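Local coordinates for protein cystatin-2 (Ornithodoros moubata, PDB 3L0R) that inhibits cysteine proteinases with broad specificity for mammalian cathepsins, both endopeptidases such as cathepsins L and S and exopeptidases such as cathepsins B, C and H, at residues A[16-25]-A[53-61]. Sequence-based numbering, arbitrary orientation.
Sequences RFLELAHFAT and NYKLTIEIS
T25, whose hydroxyl lies against I58 and I60 of the strand, shares with its own amide the carbonyl oxygen of A21: T25 OG1 donates to A21 O over 2.9 Å, the hydroxyl tilted out of the carbonyl plane, and T25 N reaches the same oxygen from the opposite face of that plane. OG1 stands beside the backbone N (chi1 -64°), which brings it back to that carbonyl. T25 OG1 is also hydrogen-bonded to Y106 OH of strand 100-108. This buried hydroxyl is thus satisfied by polar partners while otherwise facing methyls, with I58 CD1 3.6 Å from T25 OG1 and I60 CG2 a little farther. One turn back, A21 CB meets I58 CG2 at 4.0 Å. L56 pushes a single methyl, CD1, up to the helix backbone, 3.7 Å from A21 N, and the same methyl packs against L20 CB. Here the helix of the cystatin fold lies across the concave face of its antiparallel sheet, the axes of the two segments 9.5 Å apart and crossing at -81°, so that alternate strand residues Y54, L56, I58 and I60 all turn their side chains to it. Toward the helix N-terminus the contact becomes aromatic. L20 CD1 sits over one face of the Y54 ring in a CH-pi contact, 3.8 Å from the centroid and 14° off the normal, whereas F17 CE1 meets the edge of that ring 3.8 Å from Y54 CD1. An alanine in place of Y54 would be likely to leave the L20 methyl without the ring beneath it and the F17 edge without its neighbour. R16, salt-bridged to E14, brings NH2 near the edge of the Y54 ring; F17 CZ lies off-centre against one face of the R16 guanidinium, while R16 CG sits over a face of the F17 ring, toward its rim.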
ATOM      1  N   ARG A  16       2.121   3.185  10.744  1.00 60.61           N
ATOM      2  CA  ARG A  16       1.834   4.189   9.708  1.00 60.67           C
ATOM      3  C   ARG A  16       2.102   3.641   8.305  1.00 56.96           C
ATOM      4  O   ARG A  16       1.416   3.984   7.350  1.00 56.92           O
ATOM      5  CB  ARG A  16       2.617   5.497   9.956  1.00 61.95           C
ATOM      6  CG  ARG A  16       4.142   5.331   9.968  1.00 63.12           C
ATOM      7  CD  ARG A  16       4.862   6.424  10.760  1.00 66.36           C
ATOM      8  NE  ARG A  16       5.492   7.434   9.894  1.00 71.03           N
ATOM      9  CZ  ARG A  16       6.811   7.589   9.724  1.00 71.19           C
ATOM     10  NH1 ARG A  16       7.684   6.808  10.366  1.00 70.87           N
ATOM     11  NH2 ARG A  16       7.264   8.542   8.913  1.00 71.38           N
ATOM     12  N   PHE A  17       3.076   2.758   8.188  1.00 54.68           N
ATOM     13  CA  PHE A  17       3.417   2.215   6.895  1.00 52.36           C
ATOM     14  C   PHE A  17       2.428   1.142   6.482  1.00 52.02           C
ATOM     15  O   PHE A  17       2.155   0.975   5.281  1.00 51.53           O
ATOM     16  CB  PHE A  17       4.846   1.683   6.892  1.00 51.31           C
ATOM     17  CG  PHE A  17       5.879   2.723   7.228  1.00 51.85           C
ATOM     18  CD1 PHE A  17       5.814   4.008   6.672  1.00 52.22           C
ATOM     19  CD2 PHE A  17       6.924   2.418   8.086  1.00 52.26           C
ATOM     20  CE1 PHE A  17       6.775   4.961   6.979  1.00 53.65           C
ATOM     21  CE2 PHE A  17       7.894   3.369   8.401  1.00 53.99           C
ATOM     22  CZ  PHE A  17       7.823   4.640   7.849  1.00 53.72           C
ATOM     23  N   LEU A  18       1.876   0.432   7.466  1.00 52.37           N
ATOM     24  CA  LEU A  18       0.836  -0.553   7.186  1.00 52.46           C
ATOM     25  C   LEU A  18      -0.439   0.173   6.729  1.00 53.34           C
ATOM     26  O   LEU A  18      -1.102  -0.239   5.767  1.00 52.84           O
ATOM     27  CB  LEU A  18       0.584  -1.460   8.403  1.00 53.95           C
ATOM     28  CG  LEU A  18      -0.467  -2.563   8.255  1.00 54.53           C
ATOM     29  CD1 LEU A  18      -0.160  -3.534   7.102  1.00 50.30           C
ATOM     30  CD2 LEU A  18      -0.619  -3.295   9.576  1.00 55.74           C
ATOM     31  N   GLU A  19      -0.750   1.264   7.415  1.00 54.60           N
ATOM     32  CA  GLU A  19      -1.854   2.132   7.051  1.00 56.61           C
ATOM     33  C   GLU A  19      -1.747   2.606   5.587  1.00 55.13           C
ATOM     34  O   GLU A  19      -2.723   2.562   4.823  1.00 55.09           O
ATOM     35  CB  GLU A  19      -1.886   3.322   8.014  1.00 59.18           C
ATOM     36  CG  GLU A  19      -3.225   4.044   8.129  1.00 62.81           C
ATOM     37  CD  GLU A  19      -3.353   4.837   9.432  0.50 65.65           C
ATOM     38  OE1 GLU A  19      -4.330   5.611   9.558  0.50 67.93           O
ATOM     39  OE2 GLU A  19      -2.485   4.678  10.330  0.50 66.43           O
ATOM     40  N   LEU A  20      -0.551   3.040   5.204  1.00 54.28           N
ATOM     41  CA  LEU A  20      -0.302   3.538   3.856  1.00 53.37           C
ATOM     42  C   LEU A  20      -0.391   2.418   2.809  1.00 51.58           C
ATOM     43  O   LEU A  20      -0.872   2.634   1.692  1.00 51.72           O
ATOM     44  CB  LEU A  20       1.059   4.250   3.792  1.00 53.17           C
ATOM     45  CG  LEU A  20       1.145   5.659   4.385  1.00 56.01           C
ATOM     46  CD1 LEU A  20       2.587   5.973   4.744  1.00 58.29           C
ATOM     47  CD2 LEU A  20       0.614   6.739   3.462  1.00 56.67           C
ATOM     48  N   ALA A  21       0.081   1.230   3.191  1.00 50.31           N
ATOM     49  CA  ALA A  21       0.049   0.047   2.340  1.00 49.03           C
ATOM     50  C   ALA A  21      -1.386  -0.336   2.013  1.00 49.95           C
ATOM     51  O   ALA A  21      -1.710  -0.626   0.856  1.00 51.53           O
ATOM     52  CB  ALA A  21       0.788  -1.107   2.983  1.00 47.28           C
ATOM     53  N   HIS A  22      -2.254  -0.291   3.010  1.00 50.46           N
ATOM     54  CA  HIS A  22      -3.657  -0.545   2.790  1.00 51.51           C
ATOM     55  C   HIS A  22      -4.285   0.504   1.896  1.00 52.88           C
ATOM     56  O   HIS A  22      -5.087   0.177   1.017  1.00 54.20           O
ATOM     57  CB  HIS A  22      -4.388  -0.595   4.126  1.00 52.94           C
ATOM     58  CG  HIS A  22      -4.271  -1.915   4.824  1.00 52.38           C
ATOM     59  ND1 HIS A  22      -4.894  -3.053   4.364  1.00 52.11           N
ATOM     60  CD2 HIS A  22      -3.616  -2.274   5.951  1.00 51.36           C
ATOM     61  CE1 HIS A  22      -4.630  -4.057   5.184  1.00 54.32           C
ATOM     62  NE2 HIS A  22      -3.859  -3.608   6.156  1.00 52.52           N
ATOM     63  N   PHE A  23      -3.930   1.763   2.120  1.00 53.54           N
ATOM     64  CA  PHE A  23      -4.428   2.857   1.297  1.00 55.16           C
ATOM     65  C   PHE A  23      -4.100   2.601  -0.167  1.00 54.76           C
ATOM     66  O   PHE A  23      -4.950   2.729  -1.031  1.00 56.20           O
ATOM     67  CB  PHE A  23      -3.851   4.218   1.740  1.00 55.67           C
ATOM     68  CG  PHE A  23      -4.016   5.296   0.706  1.00 57.49           C
ATOM     69  CD1 PHE A  23      -5.259   5.924   0.523  1.00 59.09           C
ATOM     70  CD2 PHE A  23      -2.949   5.658  -0.122  1.00 55.32           C
ATOM     71  CE1 PHE A  23      -5.420   6.902  -0.453  1.00 60.74           C
ATOM     72  CE2 PHE A  23      -3.106   6.625  -1.109  1.00 56.84           C
ATOM     73  CZ  PHE A  23      -4.340   7.255  -1.271  1.00 60.44           C
ATOM     74  N   ALA A  24      -2.862   2.223  -0.432  1.00 54.09           N
ATOM     75  CA  ALA A  24      -2.399   2.042  -1.802  1.00 54.54           C
ATOM     76  C   ALA A  24      -3.018   0.799  -2.446  1.00 54.81           C
ATOM     77  O   ALA A  24      -3.340   0.798  -3.645  1.00 56.54           O
ATOM     78  CB  ALA A  24      -0.876   1.964  -1.832  1.00 53.41           C
ATOM     79  N   THR A  25      -3.188  -0.250  -1.649  1.00 55.85           N
ATOM     80  CA  THR A  25      -3.683  -1.525  -2.150  1.00 54.60           C
ATOM     81  C   THR A  25      -5.193  -1.495  -2.398  1.00 55.00           C
ATOM     82  O   THR A  25      -5.680  -1.991  -3.429  1.00 54.78           O
ATOM     83  CB  THR A  25      -3.289  -2.663  -1.184  1.00 54.14           C
ATOM     84  OG1 THR A  25      -1.858  -2.762  -1.164  1.00 54.95           O
ATOM     85  CG2 THR A  25      -3.867  -4.004  -1.610  1.00 53.26           C
ATOM     86  N   ASN A  53       7.629  11.185  -0.209  1.00 55.70           N
ATOM     87  CA  ASN A  53       7.408   9.954  -0.941  1.00 54.54           C
ATOM     88  C   ASN A  53       7.609   8.758  -0.033  1.00 53.55           C
ATOM     89  O   ASN A  53       8.584   8.712   0.725  1.00 54.21           O
ATOM     90  CB  ASN A  53       8.355   9.840  -2.123  1.00 54.79           C
ATOM     91  CG  ASN A  53       7.945  10.701  -3.267  1.00 56.75           C
ATOM     92  OD1 ASN A  53       6.751  10.839  -3.566  1.00 57.36           O
ATOM     93  ND2 ASN A  53       8.928  11.303  -3.928  1.00 56.10           N
ATOM     94  N   TYR A  54       6.674   7.807  -0.100  1.00 52.61           N
ATOM     95  CA  TYR A  54       6.786   6.529   0.635  1.00 51.29           C
ATOM     96  C   TYR A  54       6.857   5.444  -0.389  1.00 51.08           C
ATOM     97  O   TYR A  54       5.962   5.323  -1.236  1.00 51.47           O
ATOM     98  CB  TYR A  54       5.591   6.294   1.551  1.00 50.28           C
ATOM     99  CG  TYR A  54       5.479   7.344   2.636  1.00 51.45           C
ATOM    100  CD1 TYR A  54       6.055   7.133   3.895  1.00 51.93           C
ATOM    101  CD2 TYR A  54       4.822   8.566   2.398  1.00 49.88           C
ATOM    102  CE1 TYR A  54       5.969   8.097   4.902  1.00 52.40           C
ATOM    103  CE2 TYR A  54       4.729   9.524   3.380  1.00 50.29           C
ATOM    104  CZ  TYR A  54       5.306   9.287   4.626  1.00 53.79           C
ATOM    105  OH  TYR A  54       5.224  10.232   5.605  1.00 56.52           O
ATOM    106  N   LYS A  55       7.965   4.704  -0.350  1.00 51.32           N
ATOM    107  CA  LYS A  55       8.157   3.523  -1.181  1.00 50.68           C
ATOM    108  C   LYS A  55       8.021   2.224  -0.343  1.00 50.51           C
ATOM    109  O   LYS A  55       8.883   1.874   0.470  1.00 50.86           O
ATOM    110  CB  LYS A  55       9.482   3.614  -1.939  1.00 51.61           C
ATOM    111  CG  LYS A  55       9.813   2.364  -2.756  1.00 52.39           C
ATOM    112  CD  LYS A  55      10.400   2.715  -4.091  1.00 53.99           C
ATOM    113  CE  LYS A  55      11.836   3.123  -3.976  1.00 56.95           C
ATOM    114  NZ  LYS A  55      12.262   3.817  -5.207  1.00 58.51           N
ATOM    115  N   LEU A  56       6.916   1.518  -0.561  1.00 49.76           N
ATOM    116  CA  LEU A  56       6.606   0.323   0.204  1.00 49.76           C
ATOM    117  C   LEU A  56       6.673  -0.930  -0.656  1.00 49.86           C
ATOM    118  O   LEU A  56       5.998  -1.025  -1.697  1.00 50.00           O
ATOM    119  CB  LEU A  56       5.222   0.447   0.848  1.00 49.46           C
ATOM    120  CG  LEU A  56       4.807   1.850   1.334  1.00 50.77           C
ATOM    121  CD1 LEU A  56       3.318   1.898   1.574  1.00 49.75           C
ATOM    122  CD2 LEU A  56       5.584   2.295   2.596  1.00 51.83           C
ATOM    123  N   THR A  57       7.524  -1.860  -0.228  1.00 49.88           N
ATOM    124  CA  THR A  57       7.606  -3.183  -0.775  1.00 50.50           C
ATOM    125  C   THR A  57       6.736  -4.057   0.149  1.00 50.98           C
ATOM    126  O   THR A  57       6.993  -4.201   1.355  1.00 50.92           O
ATOM    127  CB  THR A  57       9.080  -3.670  -0.838  1.00 52.71           C
ATOM    128  OG1 THR A  57       9.877  -2.683  -1.497  1.00 52.85           O
ATOM    129  CG2 THR A  57       9.213  -4.980  -1.606  1.00 53.41           C
ATOM    130  N   ILE A  58       5.667  -4.587  -0.431  1.00 50.97           N
ATOM    131  CA  ILE A  58       4.632  -5.280   0.321  1.00 51.95           C
ATOM    132  C   ILE A  58       4.248  -6.584  -0.349  1.00 53.00           C
ATOM    133  O   ILE A  58       4.448  -6.761  -1.559  1.00 53.66           O
ATOM    134  CB  ILE A  58       3.358  -4.416   0.479  1.00 50.49           C
ATOM    135  CG1 ILE A  58       2.578  -4.368  -0.839  1.00 50.69           C
ATOM    136  CG2 ILE A  58       3.721  -2.991   1.013  1.00 50.75           C
ATOM    137  CD1 ILE A  58       1.704  -3.126  -1.031  1.00 48.86           C
ATOM    138  N   GLU A  59       3.715  -7.499   0.454  1.00 53.86           N
ATOM    139  CA  GLU A  59       3.060  -8.683  -0.072  1.00 54.65           C
ATOM    140  C   GLU A  59       1.561  -8.527  -0.005  1.00 53.35           C
ATOM    141  O   GLU A  59       1.002  -8.135   1.025  1.00 52.71           O
ATOM    142  CB  GLU A  59       3.515  -9.935   0.654  1.00 57.24           C
ATOM    143  CG  GLU A  59       4.917 -10.313   0.264  1.00 60.58           C
ATOM    144  CD  GLU A  59       5.490 -11.412   1.114  1.00 66.21           C
ATOM    145  OE1 GLU A  59       4.808 -11.860   2.066  1.00 68.48           O
ATOM    146  OE2 GLU A  59       6.641 -11.827   0.829  1.00 70.34           O
ATOM    147  N   ILE A  60       0.917  -8.810  -1.134  1.00 53.19           N
ATOM    148  CA  ILE A  60      -0.527  -8.672  -1.244  1.00 52.02           C
ATOM    149  C   ILE A  60      -1.189 -10.000  -1.560  1.00 53.44           C
ATOM    150  O   ILE A  60      -0.534 -10.955  -2.003  1.00 54.22           O
ATOM    151  CB  ILE A  60      -0.948  -7.584  -2.274  1.00 51.09           C
ATOM    152  CG1 ILE A  60      -0.726  -8.069  -3.715  1.00 51.92           C
ATOM    153  CG2 ILE A  60      -0.246  -6.250  -1.958  1.00 48.62           C
ATOM    154  CD1 ILE A  60      -1.385  -7.206  -4.782  1.00 51.25           C
ATOM    155  N   SER A  61      -2.501 -10.039  -1.336  1.00 53.46           N
ATOM    156  CA  SER A  61      -3.289 -11.255  -1.498  1.00 55.03           C
ATOM    157  C   SER A  61      -4.728 -10.820  -1.681  1.00 54.61           C
ATOM    158  O   SER A  61      -5.156  -9.862  -1.045  1.00 54.60           O
ATOM    159  CB  SER A  61      -3.181 -12.135  -0.245  1.00 55.91           C
ATOM    160  OG  SER A  61      -3.386 -13.501  -0.557  1.00 58.30           O
TER